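Local coordinates for uncharacterized protein (Chaetomium thermophilum, PDB 3LPZ) that probably binds Get5 and acts in the Get pathway of tail-anchored protein biogenesis, as an alpha-solenoid member of the GET4 family, at residues H139-V142 with G143-V147; A272-N275 with E276-G279. One frame throughout, in Å; residues are numbered along the deposited sequence.

Interaction 1 (H139-V142 with G143-V147); sequences HHVV and GTLYV
His139, His140, Val141 and Val142 each give their carbonyl to the amide four residues on, from Gly143 to Tyr146, in unbroken alpha-helical hydrogen bonding. The straightest of these four bonds runs from Tyr146 N to Val142 O (2.9 Å, 169° at the hydrogen). Val141 O is gripped twice, by Leu145 N and by the hydroxyl Thr144 OG1, which donates to it over 2.9 Å. Thr144 OG1 sits between its own backbone N and carbonyl carbon (chi1 70°), and this turns the hydroxyl back to the preceding turn. The same rotation sends Thr144 CG2 over one face of the His140 imidazole, a CH-pi contact with the methyl 3.7 Å from the ring centroid. His140 ND1 is held by Ser166 OG, which would limit rotation of the ring. Roughly half a turn round the helix from this pair, Val142 CG1 lies over a face of the Tyr146 ring, 3.9 Å from its centroid. These two side chains run side by side and point the same way. Val141 CG1 and Leu145 CD2 meet more loosely, 4.4 Å apart. The i to i+4 pairs are those of any alpha-helix. Helices 94-104, 112-128 and 152-159, its neighbours in the chain, pack against Val141, Val142, Leu145 and Tyr146, as expected in an alpha-solenoid.

Interaction 2 (A272-N275 with E276-G279); sequences ANLN and ELNG
Leu274 and Leu277 cross at an angle and meet through one methyl each, Leu274 CD2 and Leu277 CD2, 4.0 Å apart. Leu277 comes in over the last helical turn, with its CB 3.2 Å from Leu274 O and its CD1 4.0 Å from Asn273 O. Both leucines also rest on Leu244 of helix 243-256. A smaller alanine in place of Leu277 would probably leave Leu274 CD2 without its methyl neighbour and open a gap beside Leu244.

The backbone beneath them is the C-terminal end of helix 271-275, which runs out through a type I beta turn from Asn275 to Asn278. Asn278 then leaves the helical region with positive phi. Leu277 N donates to Leu274 O over 3.0 Å, from above the carbonyl plane. Glu276 N is shared weakly between Ala272 O and Asn273 O, and the turn bond from Asn278 N to Asn275 O is weak too.

Glu276 takes another course, back along the helix end. Its CG lies anti to its own carbonyl carbon (chi1 -65°), which lays the side chain back beside the helix, and CG passes 3.5 Å from Ala272 O. The chain is extended beyond CG. A water donates to both Glu276 OE1 and Asn273 O, tying the carboxylate to the helix end. A second water bridges the turn to Gly279. It donates to Leu274 O, which also takes Leu277 N, and accepts from Gly279 N, with 2.8 Å from the water to each of its two partners.

In the fold
From the N terminus, the chain reaches interaction 1 first, within helix 136-148. It closes no loop, since its two segments are successive turns of one helix. That helix contacts helices 94-104 and 112-128 before it in the chain and helix 152-159 after it. Helices 166-179, 186-199, 203-220, 243-256 and 260-269 follow before interaction 2. Interaction 2 ends helix 271-275 and starts the loop to helix 282-293, with helix 243-256 against its leucines. The two contacts lie in series, neither nested nor crossed. The centres of interaction 1 and interaction 2 are about 32 Å apart, and the two do not touch. One is partly buried near the chain centre; the other is at the surface.

Interaction 1 (H139-V142 with G143-V147)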
loop_
_atom_site.group_PDB
_atom_site.type_symbol
_atom_site.label_atom_id
_atom_site.label_comp_id
_atom_site.label_asym_id
_atom_site.label_seq_id
_atom_site.Cartn_x
_atom_site.Cartn_y
_atom_site.Cartn_z
ATOM N N HIS A 139 6.735 3.645 0.118
ATOM C CA HIS A 139 5.340 3.189 -0.036
ATOM C C HIS A 139 4.361 4.182 0.605
ATOM O O HIS A 139 3.306 4.487 0.028
ATOM C CB HIS A 139 5.100 1.803 0.589
ATOM C CG HIS A 139 5.537 0.662 -0.280
ATOM N ND1 HIS A 139 5.057 0.475 -1.559
ATOM C CD2 HIS A 139 6.399 -0.360 -0.051
ATOM C CE1 HIS A 139 5.595 -0.617 -2.084
ATOM N NE2 HIS A 139 6.418 -1.141 -1.191
ATOM N N HIS A 140 4.690 4.661 1.802
ATOM C CA HIS A 140 3.854 5.652 2.449
ATOM C C HIS A 140 3.622 6.920 1.588
ATOM O O HIS A 140 2.490 7.345 1.374
ATOM C CB HIS A 140 4.408 6.068 3.804
ATOM C CG HIS A 140 3.589 7.153 4.446
ATOM N ND1 HIS A 140 2.365 6.901 5.031
ATOM C CD2 HIS A 140 3.794 8.489 4.552
ATOM C CE1 HIS A 140 1.855 8.041 5.479
ATOM N NE2 HIS A 140 2.706 9.018 5.211
ATOM N N VAL A 141 4.709 7.544 1.163
ATOM C CA VAL A 141 4.614 8.746 0.355
ATOM C C VAL A 141 3.878 8.528 -0.990
ATOM O O VAL A 141 3.011 9.315 -1.332
ATOM C CB VAL A 141 5.988 9.422 0.177
ATOM C CG1 VAL A 141 5.835 10.679 -0.724
ATOM C CG2 VAL A 141 6.559 9.799 1.587
ATOM N N VAL A 142 4.193 7.460 -1.715
ATOM C CA VAL A 142 3.505 7.161 -2.968
ATOM C C VAL A 142 2.014 6.963 -2.656
ATOM O O VAL A 142 1.135 7.475 -3.352
ATOM C CB VAL A 142 4.094 5.881 -3.642
ATOM C CG1 VAL A 142 3.197 5.376 -4.793
ATOM C CG2 VAL A 142 5.531 6.159 -4.134
ATOM N N GLY A 143 1.745 6.230 -1.575
ATOM C CA GLY A 143 0.375 5.978 -1.160
ATOM C C GLY A 143 -0.371 7.266 -0.855
ATOM O O GLY A 143 -1.527 7.426 -1.290
ATOM N N THR A 144 0.278 8.197 -0.148
ATOM C CA THR A 144 -0.386 9.482 0.158
ATOM C C THR A 144 -0.622 10.347 -1.096
ATOM O O THR A 144 -1.654 11.025 -1.209
ATOM C CB THR A 144 0.326 10.329 1.219
ATOM O OG1 THR A 144 1.566 10.834 0.673
ATOM C CG2 THR A 144 0.604 9.474 2.456
ATOM N N LEU A 145 0.313 10.304 -2.026
ATOM C CA LEU A 145 0.137 10.982 -3.296
ATOM C C LEU A 145 -1.068 10.427 -4.053
ATOM O O LEU A 145 -1.884 11.198 -4.568
ATOM C CB LEU A 145 1.423 10.883 -4.143
ATOM C CG LEU A 145 2.400 12.064 -4.253
ATOM C CD1 LEU A 145 2.365 13.101 -3.107
ATOM C CD2 LEU A 145 3.821 11.552 -4.505
ATOM N N TYR A 146 -1.175 9.105 -4.136
ATOM C CA TYR A 146 -2.343 8.477 -4.778
ATOM C C TYR A 146 -3.674 8.867 -4.116
ATOM O O TYR A 146 -4.648 9.173 -4.824
ATOM C CB TYR A 146 -2.216 6.949 -4.899
ATOM C CG TYR A 146 -1.150 6.457 -5.868
ATOM C CD1 TYR A 146 -0.611 7.289 -6.857
ATOM C CD2 TYR A 146 -0.692 5.136 -5.808
ATOM C CE1 TYR A 146 0.384 6.810 -7.756
ATOM C CE2 TYR A 146 0.292 4.663 -6.697
ATOM C CZ TYR A 146 0.815 5.500 -7.658
ATOM O OH TYR A 146 1.784 5.008 -8.513
ATOM N N VAL A 147 -3.718 8.866 -2.779
ATOM C CA VAL A 147 -4.867 9.431 -2.056
ATOM C C VAL A 147 -5.230 10.870 -2.478
ATOM O O VAL A 147 -6.395 11.127 -2.797
ATOM C CB VAL A 147 -4.699 9.371 -0.519
ATOM C CG1 VAL A 147 -5.875 10.146 0.209
ATOM C CG2 VAL A 147 -4.603 7.919 -0.053
#

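Interaction 2 (A272-N275 with E276-G279)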
loop_
_atom_site.group_PDB
_atom_site.type_symbol
_atom_site.label_atom_id
_atom_site.label_comp_id
_atom_site.label_asym_id
_atom_site.label_seq_id
_atom_site.Cartn_x
_atom_site.Cartn_y
_atom_site.Cartn_z
ATOM N N ALA A 272 -25.281 -15.338 8.583
ATOM C CA ALA A 272 -26.242 -14.716 7.651
ATOM C C ALA A 272 -25.696 -13.415 7.056
ATOM O O ALA A 272 -25.809 -13.177 5.839
ATOM C CB ALA A 272 -27.614 -14.480 8.310
ATOM N N ASN A 273 -25.101 -12.585 7.914
ATOM C CA ASN A 273 -24.573 -11.280 7.494
ATOM C C ASN A 273 -23.434 -11.450 6.516
ATOM O O ASN A 273 -23.341 -10.720 5.520
ATOM C CB ASN A 273 -24.076 -10.465 8.695
ATOM C CG ASN A 273 -25.077 -10.434 9.839
ATOM O OD1 ASN A 273 -25.846 -9.487 9.980
ATOM N ND2 ASN A 273 -25.082 -11.481 10.645
ATOM N N LEU A 274 -22.556 -12.406 6.814
ATOM C CA LEU A 274 -21.399 -12.674 5.955
ATOM C C LEU A 274 -21.834 -13.219 4.598
ATOM O O LEU A 274 -21.242 -12.877 3.587
ATOM C CB LEU A 274 -20.431 -13.644 6.638
ATOM C CG LEU A 274 -19.664 -13.105 7.857
ATOM C CD1 LEU A 274 -19.034 -14.258 8.673
ATOM C CD2 LEU A 274 -18.610 -12.077 7.434
ATOM N N ASN A 275 -22.884 -14.049 4.593
ATOM C CA ASN A 275 -23.396 -14.677 3.366
ATOM C C ASN A 275 -23.872 -13.646 2.351
ATOM O O ASN A 275 -23.764 -13.870 1.149
ATOM C CB ASN A 275 -24.529 -15.690 3.682
ATOM C CG ASN A 275 -24.006 -17.068 4.093
ATOM O OD1 ASN A 275 -22.798 -17.339 4.053
ATOM N ND2 ASN A 275 -24.923 -17.954 4.484
ATOM N N GLU A 276 -24.385 -12.518 2.836
ATOM C CA GLU A 276 -24.819 -11.420 1.980
ATOM C C GLU A 276 -23.682 -10.737 1.206
ATOM O O GLU A 276 -23.943 -9.954 0.293
ATOM C CB GLU A 276 -25.559 -10.363 2.812
ATOM C CG GLU A 276 -26.864 -10.857 3.432
ATOM C CD GLU A 276 -27.633 -9.758 4.177
ATOM O OE1 GLU A 276 -27.179 -8.596 4.213
ATOM O OE2 GLU A 276 -28.712 -10.066 4.726
ATOM N N LEU A 277 -22.428 -11.014 1.576
ATOM C CA LEU A 277 -21.278 -10.353 0.969
ATOM C C LEU A 277 -20.905 -10.997 -0.377
ATOM O O LEU A 277 -20.032 -10.503 -1.106
ATOM C CB LEU A 277 -20.078 -10.431 1.928
ATOM C CG LEU A 277 -19.741 -9.284 2.893
ATOM C CD1 LEU A 277 -20.940 -8.467 3.265
ATOM C CD2 LEU A 277 -18.991 -9.797 4.114
ATOM N N ASN A 278 -21.565 -12.120 -0.654
ATOM C CA ASN A 278 -21.294 -12.999 -1.802
ATOM C C ASN A 278 -19.808 -13.179 -2.124
ATOM O O ASN A 278 -19.333 -13.007 -3.251
ATOM C CB ASN A 278 -22.232 -12.747 -3.012
ATOM C CG ASN A 278 -21.677 -11.765 -4.022
ATOM O OD1 ASN A 278 -21.273 -10.661 -3.677
ATOM N ND2 ASN A 278 -21.690 -12.160 -5.293
ATOM N N GLY A 279 -19.081 -13.553 -1.067
ATOM C CA GLY A 279 -17.709 -14.042 -1.169
ATOM C C GLY A 279 -16.564 -13.060 -1.063
ATOM O O GLY A 279 -15.396 -13.488 -1.068
HETATM O O HOH W 1 -24.492 -8.458 5.715
HETATM O O HOH W 2 -19.916 -14.174 1.507
#